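Local coordinates for 4-hydroxybutyrate CoA-transferase (Porphyromonas gingivalis, PDB 3EH7), which probably transfers coenzyme A between carboxylic acids such as acetate and 4-hydroxybutyrate, at residues Gly247-Val252 / Tyr281-Lys286. Residues are numbered along the deposited sequence; the frame is centred on the assembly and turned at random.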
ATOM      1  N   GLY A 247       9.410  22.061  16.930  1.00 20.76           N
ATOM      2  CA  GLY A 247       9.850  20.987  17.841  1.00 20.55           C
ATOM      3  C   GLY A 247      11.110  20.283  17.352  1.00 21.01           C
ATOM      4  O   GLY A 247      11.987  19.971  18.147  1.00 20.90           O
ATOM      5  N   VAL A 248      11.192  20.065  16.031  1.00 20.88           N
ATOM      6  CA  VAL A 248      12.354  19.429  15.415  1.00 21.03           C
ATOM      7  C   VAL A 248      13.548  20.360  15.497  1.00 20.76           C
ATOM      8  O   VAL A 248      14.623  19.936  15.918  1.00 20.00           O
ATOM      9  CB  VAL A 248      12.091  18.949  13.931  1.00 20.87           C
ATOM     10  CG1 VAL A 248      13.389  18.843  13.138  1.00 20.91           C
ATOM     11  CG2 VAL A 248      11.393  17.588  13.933  1.00 20.58           C
ATOM     12  N   VAL A 249      13.357  21.626  15.129  1.00 21.79           N
ATOM     13  CA  VAL A 249      14.456  22.602  15.139  1.00 22.26           C
ATOM     14  C   VAL A 249      15.056  22.749  16.534  1.00 22.97           C
ATOM     15  O   VAL A 249      16.267  22.956  16.684  1.00 22.92           O
ATOM     16  CB  VAL A 249      14.002  23.980  14.634  1.00 22.43           C
ATOM     17  CG1 VAL A 249      15.104  25.031  14.871  1.00 23.58           C
ATOM     18  CG2 VAL A 249      13.593  23.936  13.163  1.00 21.88           C
ATOM     19  N   GLU A 250      14.212  22.652  17.556  1.00 23.82           N
ATOM     20  CA  GLU A 250      14.682  22.744  18.955  1.00 25.13           C
ATOM     21  C   GLU A 250      15.631  21.596  19.257  1.00 25.42           C
ATOM     22  O   GLU A 250      16.649  21.785  19.909  1.00 25.02           O
ATOM     23  CB  GLU A 250      13.508  22.741  19.948  1.00 25.00           C
ATOM     24  CG  GLU A 250      13.955  22.748  21.410  1.00 28.89           C
ATOM     25  CD  GLU A 250      12.802  22.564  22.405  1.00 32.14           C
ATOM     26  OE1 GLU A 250      11.648  22.255  21.993  1.00 34.71           O
ATOM     27  OE2 GLU A 250      13.070  22.716  23.610  1.00 35.74           O
ATOM     28  N   LEU A 251      15.320  20.400  18.756  1.00 26.28           N
ATOM     29  CA  LEU A 251      16.226  19.272  18.963  1.00 26.64           C
ATOM     30  C   LEU A 251      17.467  19.345  18.086  1.00 27.02           C
ATOM     31  O   LEU A 251      18.481  18.734  18.412  1.00 27.41           O
ATOM     32  CB  LEU A 251      15.511  17.936  18.782  1.00 27.16           C
ATOM     33  CG  LEU A 251      14.662  17.439  19.949  1.00 27.56           C
ATOM     34  CD1 LEU A 251      13.838  16.256  19.500  1.00 28.76           C
ATOM     35  CD2 LEU A 251      15.509  17.049  21.120  1.00 27.85           C
ATOM     36  N   VAL A 252      17.419  20.077  16.977  1.00 27.50           N
ATOM     37  CA  VAL A 252      18.640  20.298  16.220  1.00 27.93           C
ATOM     38  C   VAL A 252      19.538  21.223  17.029  1.00 29.44           C
ATOM     39  O   VAL A 252      20.702  20.919  17.262  1.00 29.40           O
ATOM     40  CB  VAL A 252      18.400  20.927  14.847  1.00 28.61           C
ATOM     41  CG1 VAL A 252      19.757  21.364  14.232  1.00 29.23           C
ATOM     42  CG2 VAL A 252      17.637  19.945  13.920  1.00 24.52           C
ATOM     43  N   TYR A 281      11.262  29.735  10.203  1.00 27.24           N
ATOM     44  CA  TYR A 281      11.480  30.318   8.911  1.00 27.07           C
ATOM     45  C   TYR A 281      12.820  31.068   8.821  1.00 27.82           C
ATOM     46  O   TYR A 281      13.428  31.070   7.760  1.00 28.01           O
ATOM     47  CB  TYR A 281      10.311  31.226   8.539  1.00 26.45           C
ATOM     48  CG  TYR A 281       8.957  30.533   8.574  1.00 24.56           C
ATOM     49  CD1 TYR A 281       8.820  29.200   8.199  1.00 23.35           C
ATOM     50  CD2 TYR A 281       7.822  31.217   8.975  1.00 24.54           C
ATOM     51  CE1 TYR A 281       7.569  28.564   8.235  1.00 25.40           C
ATOM     52  CE2 TYR A 281       6.587  30.601   9.012  1.00 23.87           C
ATOM     53  CZ  TYR A 281       6.466  29.272   8.640  1.00 24.82           C
ATOM     54  OH  TYR A 281       5.245  28.655   8.665  1.00 23.76           O
ATOM     55  N   HIS A 282      13.275  31.675   9.924  1.00 27.94           N
ATOM     56  CA  HIS A 282      14.626  32.264   9.991  1.00 28.71           C
ATOM     57  C   HIS A 282      15.713  31.174  10.035  1.00 27.73           C
ATOM     58  O   HIS A 282      16.694  31.256   9.324  1.00 27.38           O
ATOM     59  CB  HIS A 282      14.767  33.215  11.195  1.00 29.28           C
ATOM     60  CG  HIS A 282      16.154  33.758  11.379  1.00 32.91           C
ATOM     61  ND1 HIS A 282      16.982  33.355  12.408  1.00 37.05           N
ATOM     62  CD2 HIS A 282      16.872  34.650  10.649  1.00 36.43           C
ATOM     63  CE1 HIS A 282      18.136  33.997  12.325  1.00 37.03           C
ATOM     64  NE2 HIS A 282      18.099  34.783  11.261  1.00 37.76           N
ATOM     65  N   PHE A 283      15.519  30.144  10.850  1.00 26.88           N
ATOM     66  CA  PHE A 283      16.486  29.052  10.950  1.00 26.65           C
ATOM     67  C   PHE A 283      16.764  28.338   9.597  1.00 27.18           C
ATOM     68  O   PHE A 283      17.902  27.939   9.321  1.00 27.00           O
ATOM     69  CB  PHE A 283      16.010  28.051  12.000  1.00 26.73           C
ATOM     70  CG  PHE A 283      16.792  26.782  12.035  1.00 25.56           C
ATOM     71  CD1 PHE A 283      17.979  26.714  12.725  1.00 25.27           C
ATOM     72  CD2 PHE A 283      16.324  25.647  11.381  1.00 27.41           C
ATOM     73  CE1 PHE A 283      18.709  25.552  12.765  1.00 24.23           C
ATOM     74  CE2 PHE A 283      17.049  24.462  11.413  1.00 25.84           C
ATOM     75  CZ  PHE A 283      18.253  24.424  12.127  1.00 24.38           C
ATOM     76  N   ILE A 284      15.739  28.192   8.756  1.00 26.47           N
ATOM     77  CA  ILE A 284      15.896  27.465   7.495  1.00 26.70           C
ATOM     78  C   ILE A 284      16.431  28.343   6.362  1.00 27.30           C
ATOM     79  O   ILE A 284      16.884  27.821   5.354  1.00 27.85           O
ATOM     80  CB  ILE A 284      14.563  26.805   7.019  1.00 26.70           C
ATOM     81  CG1 ILE A 284      13.561  27.892   6.562  1.00 27.11           C
ATOM     82  CG2 ILE A 284      14.027  25.869   8.111  1.00 23.91           C
ATOM     83  CD1 ILE A 284      12.164  27.400   6.244  1.00 28.72           C
ATOM     84  N   ASP A 285      16.358  29.664   6.526  1.00 27.57           N
ATOM     85  CA  ASP A 285      16.681  30.588   5.449  1.00 27.69           C
ATOM     86  C   ASP A 285      18.159  30.464   5.087  1.00 27.46           C
ATOM     87  O   ASP A 285      19.022  30.648   5.938  1.00 26.59           O
ATOM     88  CB  ASP A 285      16.340  32.023   5.863  1.00 28.07           C
ATOM     89  CG  ASP A 285      16.490  33.018   4.736  1.00 28.60           C
ATOM     90  OD1 ASP A 285      16.442  32.635   3.564  1.00 32.69           O
ATOM     91  OD2 ASP A 285      16.653  34.207   5.015  1.00 32.84           O
ATOM     92  N   LYS A 286      18.441  30.091   3.841  1.00 27.03           N
ATOM     93  CA  LYS A 286      19.826  29.904   3.389  1.00 27.30           C
ATOM     94  C   LYS A 286      20.609  28.912   4.254  1.00 26.62           C
ATOM     95  O   LYS A 286      21.830  28.999   4.356  1.00 26.47           O
ATOM     96  CB  LYS A 286      20.557  31.250   3.329  1.00 27.15           C
ATOM     97  CG  LYS A 286      19.944  32.235   2.351  1.00 29.96           C
ATOM     98  CD  LYS A 286      20.524  33.646   2.528  1.00 33.44           C
ATOM     99  CE  LYS A 286      20.548  34.430   1.196  1.00 36.56           C
ATOM    100  NZ  LYS A 286      19.350  34.126   0.324  1.00 37.21           N
TER
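Phe283 reaches over from helix 278-284 and lays its ring against Val249 and Val252, one helical turn apart on helix 246-253. From CB the side chain heads for the other helix, with CG anti to the backbone N (chi1 170°), which carries the ring toward helix 246-253. CB stands just behind the contact, and the ring takes it up at Phe283 CG, 3.7 Å from Val249 CG1. Val249 CG1 also stands 3.7 Å from the centroid of the Phe283 ring, only 12° off the normal, a CH-pi contact squarely over one face. Further along the ring, Phe283 CD2 touches the second methyl, Val249 CG2, at 3.7 Å, and the same methyl borders Phe283 CE2, so both branches of the valine are used. At the far end, Phe283 CZ comes to 4.0 Å from Val252 CG1, which approaches obliquely. The backbones stay well apart, Val249 CA and Phe283 CA being 8.0 Å from each other, and the link is entirely apolar. On the sheet side, Met269 of strand 269-271 touches both Val252 and Phe283. Strands 238-240, 269-271 and 290-292 are parallel neighbours in one sheet, and the two helices lie on their successive connections: neighbouring helices packed over a parallel sheet, as in Rossmann-like alpha/beta folds.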